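Local atomic coordinates of manganese-binding protein (Chlamydia trachomatis, PDB entry 6NSI), a protein that binds iron, manganese and nickel ions, with a preference for ferrous iron, and delivers them to the membrane permease of an ABC transporter for import. Residues I2-I11 with R47-N57; E159-N169 with S192-P202. All coordinates share one frame; numbering follows the deposited sequence.

Interaction 1 (I2-I11 with R47-N57); sequences IYVLSMNRMI and RMAMSQLIFCN
Met50 lays its sulfur over one face of the Tyr3 ring in a Met-aromatic contact. SD sits 4.1 Å from the centroid of that ring and 12° off its normal. Met50 CG lies between its own backbone N and carbonyl carbon (chi1 85°), and the extended chi2 (-171°) then carries SD over the ring. Next along, Leu5 points its CD2 branch at the chain of Met48, 3.6 Å from Met48 CG. Leu5 CB also rests 3.3 Å from Ser51 OG. That hydroxyl donates to Arg47 O, four residues back in the chain. On the other face, Val4 CG1 meets the Phe55 ring at its edge, in the ring plane, 3.7 Å from CE1. Ile11 reaches Phe55 from the following helix, with CG2 against CB at 3.6 Å.

Between these two layers the backbones pair as parallel strands. Leu5 N donates to Leu53 O at 2.8 Å, and Leu5 O accepts from Phe55 N. Gln52 N to Tyr3 O and Met7 N to Phe55 O extend the ladder at both ends. One water joins Tyr3 N, Met50 O and Gln52 NE2. Asn8 is the N-cap of the helix that follows, its OD1 accepting from Ile11 N.

Strand 3-6 has strand 24-27 on its other side, and strand 77-79 lies beyond 54-56, giving the order 2-1-3-4 of a parallel alpha/beta sheet. Helix 65-71 packs on Met48 and Ile54. Helix 107-124 lies against the opposite face, where it touches Phe55.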
loop_
_atom_site.group_PDB
_atom_site.type_symbol
_atom_site.label_atom_id
_atom_site.label_comp_id
_atom_site.label_asym_id
_atom_site.label_seq_id
_atom_site.Cartn_x
_atom_site.Cartn_y
_atom_site.Cartn_z
ATOM N N ILE A 2 -7.956 14.231 23.533
ATOM C CA ILE A 2 -8.748 13.956 22.336
ATOM C C ILE A 2 -8.125 12.792 21.566
ATOM O O ILE A 2 -6.895 12.678 21.480
ATOM C CB ILE A 2 -8.847 15.221 21.460
ATOM C CG1 ILE A 2 -9.324 16.413 22.291
ATOM C CG2 ILE A 2 -9.785 15.003 20.293
ATOM C CD1 ILE A 2 -8.328 17.536 22.388
ATOM N N TYR A 3 -8.971 11.923 21.005
ATOM C CA TYR A 3 -8.538 10.702 20.327
ATOM C C TYR A 3 -9.016 10.687 18.883
ATOM O O TYR A 3 -10.187 10.972 18.607
ATOM C CB TYR A 3 -9.068 9.450 21.028
ATOM C CG TYR A 3 -8.354 9.124 22.315
ATOM C CD1 TYR A 3 -7.119 8.491 22.304
ATOM C CD2 TYR A 3 -8.914 9.462 23.547
ATOM C CE1 TYR A 3 -6.462 8.195 23.486
ATOM C CE2 TYR A 3 -8.267 9.170 24.732
ATOM C CZ TYR A 3 -7.042 8.534 24.697
ATOM O OH TYR A 3 -6.392 8.242 25.875
ATOM N N VAL A 4 -8.112 10.324 17.975
ATOM C CA VAL A 4 -8.437 10.092 16.574
ATOM C C VAL A 4 -7.958 8.690 16.205
ATOM O O VAL A 4 -6.847 8.292 16.575
ATOM C CB VAL A 4 -7.806 11.160 15.663
ATOM C CG1 VAL A 4 -7.884 10.728 14.195
ATOM C CG2 VAL A 4 -8.501 12.491 15.881
ATOM N N LEU A 5 -8.801 7.939 15.497
ATOM C CA LEU A 5 -8.539 6.539 15.178
ATOM C C LEU A 5 -8.187 6.389 13.703
ATOM O O LEU A 5 -8.886 6.919 12.831
ATOM C CB LEU A 5 -9.749 5.658 15.514
ATOM C CG LEU A 5 -9.566 4.161 15.229
ATOM C CD1 LEU A 5 -8.414 3.600 16.025
ATOM C CD2 LEU A 5 -10.807 3.332 15.484
ATOM N N SER A 6 -7.101 5.672 13.431
ATOM C CA SER A 6 -6.747 5.259 12.081
ATOM C C SER A 6 -6.822 3.739 11.982
ATOM O O SER A 6 -6.418 3.027 12.904
ATOM C CB SER A 6 -5.341 5.733 11.704
ATOM O OG SER A 6 -5.248 7.149 11.688
ATOM N N MET A 7 -7.323 3.241 10.849
ATOM C CA MET A 7 -7.485 1.794 10.705
ATOM C C MET A 7 -6.141 1.064 10.723
ATOM O O MET A 7 -6.030 -0.020 11.311
ATOM C CB MET A 7 -8.259 1.476 9.427
ATOM C CG MET A 7 -9.774 1.604 9.584
ATOM S SD MET A 7 -10.423 0.534 10.890
ATOM C CE MET A 7 -9.827 -1.065 10.346
ATOM N N ASN A 8 -5.105 1.642 10.107
ATOM C CA ASN A 8 -3.823 0.952 9.934
ATOM C C ASN A 8 -2.685 1.973 10.007
ATOM O O ASN A 8 -2.917 3.183 10.133
ATOM C CB ASN A 8 -3.802 0.168 8.615
ATOM C CG ASN A 8 -3.967 1.069 7.385
ATOM O OD1 ASN A 8 -3.191 2.013 7.168
ATOM N ND2 ASN A 8 -4.963 0.762 6.564
ATOM N N ARG A 9 -1.433 1.479 9.915
ATOM C CA ARG A 9 -0.279 2.354 10.129
ATOM C C ARG A 9 0.040 3.219 8.917
ATOM O O ARG A 9 0.617 4.306 9.065
ATOM C CB ARG A 9 0.951 1.537 10.507
ATOM C CG ARG A 9 0.916 1.018 11.929
ATOM C CD ARG A 9 1.070 2.153 12.935
ATOM N NE ARG A 9 2.323 2.876 12.754
ATOM C CZ ARG A 9 3.514 2.390 13.089
ATOM N NH1 ARG A 9 3.609 1.183 13.627
ATOM N NH2 ARG A 9 4.613 3.104 12.888
ATOM N N MET A 10 -0.306 2.751 7.719
ATOM C CA MET A 10 -0.095 3.565 6.530
ATOM C C MET A 10 -0.904 4.854 6.617
ATOM O O MET A 10 -0.438 5.923 6.205
ATOM C CB MET A 10 -0.456 2.749 5.293
ATOM C CG MET A 10 0.424 1.502 5.144
ATOM S SD MET A 10 -0.206 0.047 6.035
ATOM C CE MET A 10 -1.535 -0.431 4.927
ATOM N N ILE A 11 -2.105 4.770 7.195
ATOM C CA ILE A 11 -2.882 5.965 7.494
ATOM C C ILE A 11 -2.360 6.652 8.749
ATOM O O ILE A 11 -2.128 7.864 8.750
ATOM C CB ILE A 11 -4.371 5.603 7.629
ATOM C CG1 ILE A 11 -4.906 5.124 6.285
ATOM C CG2 ILE A 11 -5.172 6.797 8.120
ATOM C CD1 ILE A 11 -6.184 4.357 6.413
ATOM N N ARG A 47 -12.404 1.696 21.190
ATOM C CA ARG A 47 -11.484 2.604 20.515
ATOM C C ARG A 47 -12.235 3.481 19.522
ATOM O O ARG A 47 -11.977 4.686 19.419
ATOM C CB ARG A 47 -10.378 1.805 19.818
ATOM C CG ARG A 47 -9.422 1.174 20.798
ATOM C CD ARG A 47 -8.535 0.102 20.182
ATOM N NE ARG A 47 -7.574 -0.381 21.171
ATOM C CZ ARG A 47 -7.553 -1.614 21.672
ATOM N NH1 ARG A 47 -8.427 -2.535 21.268
ATOM N NH2 ARG A 47 -6.633 -1.930 22.573
ATOM N N MET A 48 -13.198 2.895 18.806
ATOM C CA MET A 48 -14.040 3.697 17.928
ATOM C C MET A 48 -14.912 4.652 18.731
ATOM O O MET A 48 -15.076 5.820 18.356
ATOM C CB MET A 48 -14.900 2.782 17.062
ATOM C CG MET A 48 -14.091 1.952 16.041
ATOM S SD MET A 48 -15.172 0.816 15.144
ATOM C CE MET A 48 -13.948 -0.078 14.142
ATOM N N ALA A 49 -15.463 4.168 19.847
ATOM C CA ALA A 49 -16.410 4.958 20.625
ATOM C C ALA A 49 -15.753 6.204 21.216
ATOM O O ALA A 49 -16.344 7.292 21.195
ATOM C CB ALA A 49 -17.019 4.087 21.721
ATOM N N MET A 50 -14.530 6.075 21.742
ATOM C CA MET A 50 -13.845 7.235 22.309
ATOM C C MET A 50 -13.223 8.163 21.262
ATOM O O MET A 50 -12.758 9.249 21.628
ATOM C CB MET A 50 -12.758 6.778 23.287
ATOM C CG MET A 50 -11.427 6.446 22.628
ATOM S SD MET A 50 -10.248 5.660 23.752
ATOM C CE MET A 50 -11.102 4.124 24.118
ATOM N N SER A 51 -13.208 7.784 19.984
ATOM C CA SER A 51 -12.522 8.567 18.965
ATOM C C SER A 51 -13.430 9.622 18.340
ATOM O O SER A 51 -14.658 9.505 18.338
ATOM C CB SER A 51 -11.975 7.646 17.877
ATOM O OG SER A 51 -10.788 7.030 18.336
ATOM N N GLN A 52 -12.803 10.670 17.799
ATOM C CA GLN A 52 -13.541 11.746 17.141
ATOM C C GLN A 52 -13.665 11.536 15.640
ATOM O O GLN A 52 -14.610 12.049 15.024
ATOM C CB GLN A 52 -12.869 13.102 17.391
ATOM C CG GLN A 52 -12.779 13.522 18.855
ATOM C CD GLN A 52 -14.126 13.552 19.557
ATOM O OE1 GLN A 52 -15.116 14.050 19.013
ATOM N NE2 GLN A 52 -14.168 13.016 20.776
ATOM N N LEU A 53 -12.714 10.817 15.047
ATOM C CA LEU A 53 -12.664 10.553 13.617
ATOM C C LEU A 53 -12.077 9.161 13.439
ATOM O O LEU A 53 -11.177 8.772 14.190
ATOM C CB LEU A 53 -11.800 11.585 12.876
ATOM C CG LEU A 53 -12.298 13.022 12.684
ATOM C CD1 LEU A 53 -11.187 13.891 12.098
ATOM C CD2 LEU A 53 -13.531 13.039 11.796
ATOM N N ILE A 54 -12.591 8.417 12.458
ATOM C CA ILE A 54 -12.093 7.078 12.113
ATOM C C ILE A 54 -11.657 7.104 10.657
ATOM O O ILE A 54 -12.500 7.184 9.752
ATOM C CB ILE A 54 -13.147 5.991 12.330
ATOM C CG1 ILE A 54 -13.551 5.926 13.804
ATOM C CG2 ILE A 54 -12.622 4.645 11.834
ATOM C CD1 ILE A 54 -14.753 5.027 14.064
ATOM N N PHE A 55 -10.350 7.010 10.428
ATOM C CA PHE A 55 -9.784 7.099 9.086
ATOM C C PHE A 55 -9.639 5.697 8.483
ATOM O O PHE A 55 -8.916 4.852 9.023
ATOM C CB PHE A 55 -8.442 7.830 9.134
ATOM C CG PHE A 55 -8.571 9.326 9.275
ATOM C CD1 PHE A 55 -8.331 9.944 10.494
ATOM C CD2 PHE A 55 -8.926 10.112 8.185
ATOM C CE1 PHE A 55 -8.445 11.326 10.626
ATOM C CE2 PHE A 55 -9.040 11.499 8.311
ATOM C CZ PHE A 55 -8.802 12.100 9.530
ATOM N N CYS A 56 -10.349 5.458 7.375
ATOM C CA CYS A 56 -10.374 4.188 6.661
ATOM C C CYS A 56 -9.762 4.333 5.279
ATOM O O CYS A 56 -9.798 5.411 4.671
ATOM C CB CYS A 56 -11.801 3.673 6.484
ATOM S SG CYS A 56 -12.676 3.524 8.026
ATOM N N ASN A 57 -9.244 3.217 4.770
ATOM C CA ASN A 57 -8.734 3.187 3.403
ATOM C C ASN A 57 -9.867 3.174 2.393
ATOM O O ASN A 57 -9.757 3.791 1.329
ATOM C CB ASN A 57 -7.852 1.953 3.186
ATOM C CG ASN A 57 -7.145 1.978 1.850
ATOM O OD1 ASN A 57 -6.073 2.550 1.743
ATOM N ND2 ASN A 57 -7.732 1.346 0.825
HETATM O O HOH W 1 -11.923 11.898 21.918
HETATM O O HOH W 2 -4.464 2.036 4.061
#

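Interaction 2 (E159-N169 with S192-P202). With FE (Fe (III) ion), chain B.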
loop_
_atom_site.group_PDB
_atom_site.type_symbol
_atom_site.label_atom_id
_atom_site.label_comp_id
_atom_site.label_asym_id
_atom_site.label_seq_id
_atom_site.Cartn_x
_atom_site.Cartn_y
_atom_site.Cartn_z
ATOM N N GLU A 159 15.169 -1.651 -18.389
ATOM C CA GLU A 159 13.826 -1.966 -18.865
ATOM C C GLU A 159 13.603 -3.474 -19.010
ATOM O O GLU A 159 12.495 -3.965 -18.770
ATOM C CB GLU A 159 13.564 -1.260 -20.190
ATOM C CG GLU A 159 12.176 -1.498 -20.762
ATOM C CD GLU A 159 11.993 -0.878 -22.144
ATOM O OE1 GLU A 159 12.944 -0.940 -22.977
ATOM O OE2 GLU A 159 10.890 -0.331 -22.391
ATOM N N LYS A 160 14.632 -4.225 -19.421
ATOM C CA LYS A 160 14.484 -5.678 -19.528
ATOM C C LYS A 160 14.211 -6.352 -18.177
ATOM O O LYS A 160 13.811 -7.524 -18.157
ATOM C CB LYS A 160 15.746 -6.293 -20.167
ATOM C CG LYS A 160 16.981 -6.221 -19.253
ATOM C CD LYS A 160 18.159 -7.066 -19.741
ATOM C CE LYS A 160 19.254 -7.095 -18.668
ATOM N NZ LYS A 160 20.593 -7.487 -19.179
ATOM N N ASN A 161 14.415 -5.662 -17.059
ATOM C CA ASN A 161 14.215 -6.246 -15.736
ATOM C C ASN A 161 12.970 -5.730 -15.019
ATOM O O ASN A 161 12.738 -6.125 -13.867
ATOM C CB ASN A 161 15.417 -5.970 -14.836
ATOM C CG ASN A 161 16.661 -6.730 -15.238
ATOM O OD1 ASN A 161 16.621 -7.691 -16.014
ATOM N ND2 ASN A 161 17.790 -6.311 -14.672
ATOM N N ARG A 162 12.167 -4.868 -15.660
ATOM C CA ARG A 162 11.038 -4.191 -15.005
ATOM C C ARG A 162 9.827 -5.120 -14.970
ATOM O O ARG A 162 8.811 -4.918 -15.640
ATOM C CB ARG A 162 10.722 -2.883 -15.716
ATOM C CG ARG A 162 11.715 -1.775 -15.378
ATOM C CD ARG A 162 11.535 -0.552 -16.312
ATOM N NE ARG A 162 12.748 0.280 -16.311
ATOM C CZ ARG A 162 12.865 1.442 -16.952
ATOM N NH1 ARG A 162 11.849 1.915 -17.664
ATOM N NH2 ARG A 162 14.002 2.131 -16.886
ATOM N N TYR A 163 9.960 -6.172 -14.169
ATOM C CA TYR A 163 8.949 -7.223 -14.059
ATOM C C TYR A 163 8.980 -7.635 -12.599
ATOM O O TYR A 163 10.000 -8.168 -12.132
ATOM C CB TYR A 163 9.255 -8.404 -14.995
ATOM C CG TYR A 163 9.157 -8.014 -16.454
ATOM C CD1 TYR A 163 7.929 -8.001 -17.101
ATOM C CD2 TYR A 163 10.285 -7.613 -17.166
ATOM C CE1 TYR A 163 7.818 -7.614 -18.434
ATOM C CE2 TYR A 163 10.195 -7.223 -18.502
ATOM C CZ TYR A 163 8.959 -7.228 -19.125
ATOM O OH TYR A 163 8.856 -6.848 -20.434
ATOM N N LEU A 164 7.899 -7.329 -11.878
ATOM C CA LEU A 164 7.857 -7.382 -10.420
ATOM C C LEU A 164 7.011 -8.570 -9.963
ATOM O O LEU A 164 5.775 -8.537 -10.053
ATOM C CB LEU A 164 7.312 -6.069 -9.853
ATOM C CG LEU A 164 7.168 -6.007 -8.327
ATOM C CD1 LEU A 164 8.514 -6.246 -7.630
ATOM C CD2 LEU A 164 6.562 -4.669 -7.951
ATOM N N VAL A 165 7.673 -9.603 -9.449
ATOM C CA VAL A 165 6.999 -10.816 -8.989
ATOM C C VAL A 165 6.945 -10.772 -7.465
ATOM O O VAL A 165 7.987 -10.799 -6.802
ATOM C CB VAL A 165 7.717 -12.087 -9.482
ATOM C CG1 VAL A 165 6.977 -13.342 -8.981
ATOM C CG2 VAL A 165 7.829 -12.099 -11.017
ATOM N N THR A 166 5.744 -10.708 -6.902
ATOM C CA THR A 166 5.576 -10.600 -5.458
ATOM C C THR A 166 4.640 -11.685 -4.932
ATOM O O THR A 166 4.105 -12.499 -5.686
ATOM C CB THR A 166 5.020 -9.232 -5.060
ATOM O OG1 THR A 166 3.672 -9.125 -5.552
ATOM C CG2 THR A 166 5.896 -8.117 -5.641
ATOM N N GLY A 167 4.460 -11.672 -3.602
ATOM C CA GLY A 167 3.650 -12.690 -2.952
ATOM C C GLY A 167 2.174 -12.580 -3.296
ATOM O O GLY A 167 1.546 -13.574 -3.684
ATOM N N HIS A 168 1.585 -11.386 -3.101
ATOM C CA HIS A 168 0.241 -11.110 -3.598
ATOM C C HIS A 168 0.248 -9.793 -4.358
ATOM O O HIS A 168 1.279 -9.125 -4.478
ATOM C CB HIS A 168 -0.829 -11.146 -2.481
ATOM C CG HIS A 168 -0.913 -9.928 -1.599
ATOM N ND1 HIS A 168 0.113 -9.530 -0.760
ATOM C CD2 HIS A 168 -1.959 -9.103 -1.328
ATOM C CE1 HIS A 168 -0.279 -8.479 -0.055
ATOM N NE2 HIS A 168 -1.528 -8.203 -0.380
ATOM N N ASN A 169 -0.923 -9.457 -4.895
ATOM C CA ASN A 169 -1.108 -8.319 -5.797
ATOM C C ASN A 169 -1.329 -7.043 -4.978
ATOM O O ASN A 169 -2.422 -6.490 -4.896
ATOM C CB ASN A 169 -2.269 -8.593 -6.752
ATOM C CG ASN A 169 -2.422 -7.518 -7.798
ATOM O OD1 ASN A 169 -1.508 -6.713 -8.009
ATOM N ND2 ASN A 169 -3.589 -7.474 -8.448
ATOM N N SER A 192 1.505 -6.130 -17.780
ATOM C CA SER A 192 2.510 -7.167 -18.022
ATOM C C SER A 192 3.678 -7.090 -17.037
ATOM O O SER A 192 4.420 -8.073 -16.881
ATOM C CB SER A 192 3.035 -7.054 -19.456
ATOM O OG SER A 192 4.021 -6.032 -19.520
ATOM N N ARG A 193 3.849 -5.961 -16.345
ATOM C CA ARG A 193 5.036 -5.731 -15.525
ATOM C C ARG A 193 4.937 -6.217 -14.075
ATOM O O ARG A 193 5.920 -6.088 -13.332
ATOM C CB ARG A 193 5.384 -4.239 -15.549
ATOM C CG ARG A 193 5.370 -3.664 -16.975
ATOM C CD ARG A 193 6.368 -2.538 -17.122
ATOM N NE ARG A 193 7.632 -3.190 -17.367
ATOM C CZ ARG A 193 8.276 -3.161 -18.519
ATOM N NH1 ARG A 193 7.801 -2.459 -19.522
ATOM N NH2 ARG A 193 9.403 -3.847 -18.640
ATOM N N CYS A 194 3.813 -6.777 -13.635
ATOM C CA CYS A 194 3.772 -7.350 -12.292
ATOM C C CYS A 194 2.906 -8.608 -12.294
ATOM O O CYS A 194 1.962 -8.735 -13.083
ATOM C CB CYS A 194 3.255 -6.326 -11.251
ATOM S SG CYS A 194 1.570 -5.652 -11.561
ATOM N N ILE A 195 3.229 -9.540 -11.397
ATOM C CA ILE A 195 2.455 -10.780 -11.252
ATOM C C ILE A 195 2.669 -11.319 -9.843
ATOM O O ILE A 195 3.666 -11.010 -9.182
ATOM C CB ILE A 195 2.844 -11.847 -12.315
ATOM C CG1 ILE A 195 1.707 -12.873 -12.482
ATOM C CG2 ILE A 195 4.126 -12.561 -11.908
ATOM C CD1 ILE A 195 1.885 -13.808 -13.656
ATOM N N SER A 196 1.725 -12.140 -9.377
ATOM C CA SER A 196 1.804 -12.739 -8.053
ATOM C C SER A 196 0.893 -13.951 -8.046
ATOM O O SER A 196 -0.133 -13.952 -8.742
ATOM C CB SER A 196 1.398 -11.739 -6.948
ATOM O OG SER A 196 0.079 -11.262 -7.121
ATOM N N PRO A 197 1.250 -15.012 -7.322
ATOM C CA PRO A 197 0.380 -16.207 -7.299
ATOM C C PRO A 197 -0.907 -15.971 -6.529
ATOM O O PRO A 197 -1.937 -16.576 -6.841
ATOM C CB PRO A 197 1.261 -17.274 -6.641
ATOM C CG PRO A 197 2.226 -16.515 -5.784
ATOM C CD PRO A 197 2.443 -15.149 -6.464
ATOM N N GLU A 198 -0.876 -15.095 -5.539
ATOM C CA GLU A 198 -2.055 -14.694 -4.784
ATOM C C GLU A 198 -2.621 -13.393 -5.351
ATOM O O GLU A 198 -1.878 -12.543 -5.847
ATOM C CB GLU A 198 -1.681 -14.520 -3.310
ATOM C CG GLU A 198 -2.838 -14.113 -2.382
ATOM C CD GLU A 198 -3.902 -15.187 -2.282
ATOM O OE1 GLU A 198 -4.769 -15.246 -3.191
ATOM O OE2 GLU A 198 -3.853 -15.963 -1.294
ATOM N N GLY A 199 -3.949 -13.234 -5.262
ATOM C CA GLY A 199 -4.627 -12.054 -5.770
ATOM C C GLY A 199 -4.560 -10.867 -4.827
ATOM O O GLY A 199 -3.573 -10.666 -4.110
ATOM N N LEU A 200 -5.612 -10.055 -4.742
ATOM C CA LEU A 200 -5.613 -8.826 -3.883
ATOM C C LEU A 200 -5.631 -9.091 -2.360
ATOM O O LEU A 200 -5.159 -8.252 -1.630
ATOM C CB LEU A 200 -6.818 -7.963 -4.276
ATOM C CG LEU A 200 -6.786 -7.313 -5.656
ATOM C CD1 LEU A 200 -8.085 -6.610 -5.961
ATOM C CD2 LEU A 200 -5.635 -6.352 -5.811
ATOM N N SER A 201 -6.091 -10.262 -1.940
ATOM C CA SER A 201 -6.405 -10.761 -0.613
ATOM C C SER A 201 -5.605 -12.028 -0.328
ATOM O O SER A 201 -5.558 -12.930 -1.176
ATOM C CB SER A 201 -7.904 -11.037 -0.475
ATOM O OG SER A 201 -8.654 -9.839 -0.573
ATOM N N PRO A 202 -4.907 -11.987 0.691
ATOM C CA PRO A 202 -4.210 -13.234 1.055
ATOM C C PRO A 202 -5.145 -14.380 1.400
ATOM O O PRO A 202 -4.687 -15.531 1.440
ATOM C CB PRO A 202 -3.368 -12.829 2.272
ATOM C CG PRO A 202 -3.273 -11.347 2.212
ATOM C CD PRO A 202 -4.532 -10.865 1.561
HETATM FE FE FE B . -2.877 -6.611 0.458
HETATM O O HOH W 3 10.691 -4.397 -20.668
HETATM O O HOH W 4 6.419 -6.611 -21.252
HETATM O O HOH W 5 0.685 -9.129 -9.019
#
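The edge of the His168 ring meets Gly199 O and Leu200 O, the latter 3.3 Å from CD2. Here the short parallel strand pair 164-165 with 194-195 runs on into a metal-site loop, consistent with a family 9 solute-binding protein. His168 NE2 binds the Fe(III) ion at 2.2 Å. His36, His102 and Asp260 complete the protein ligands. Pro202 CG lies over one face of the His168 ring. His168 CG sits between its backbone N and carbonyl carbon (chi1 78°), where CB packs against Gly199 O and Glu198 CB. Glu229 is hydrogen-bonded to ND1, which limits rotation of the ring.

The second shell fixes the backbone around this histidine. Thr166 OG1 donates to His168 O at 2.6 Å. Asn169 N donates to Gly199 O from above the carbonyl plane. Ser196 OG donates to Glu198 O and takes a bond from a water.

Farther out, the strands pair through Leu164 N to Arg193 O, Ile195 N to Leu164 O and Thr166 N to Ile195 O. Val165 and Ile195 lie side by side on one face, CG2 to CG2 at 3.8 Å.

At the far end Arg193 folds back through bends at chi2 and chi3. Its CZ lies over the Tyr163 ring, 4.6 Å from the centroid, a cation-pi contact with the two planes 40° apart. Glu184 forms a salt bridge with its NH1. Arg193 NE donates to Arg162 O at 2.7 Å, in the carbonyl plane and on a lone pair, with that oxygen 5° out of the guanidinium plane.

Interactions 1 and 2 lie on opposite sides of the chain's centre. Their own centres are 31 Å apart. Their nearest atoms are about 9 Å apart, so they do not touch. They follow in series along the chain, and each pairs parallel strands. The Fe(III) ion lies between them. Interaction 2 supplies a ligand directly through His168. Interaction 1 supplies none, but its Asn57 side chain is about 9 Å from the iron and about 7 Å from that of His102. The ligands His36, His102, His168 and Asp260 come from separate parts of the chain, consistent with the two-lobed fold of this solute-binding family, with metal held at the interface.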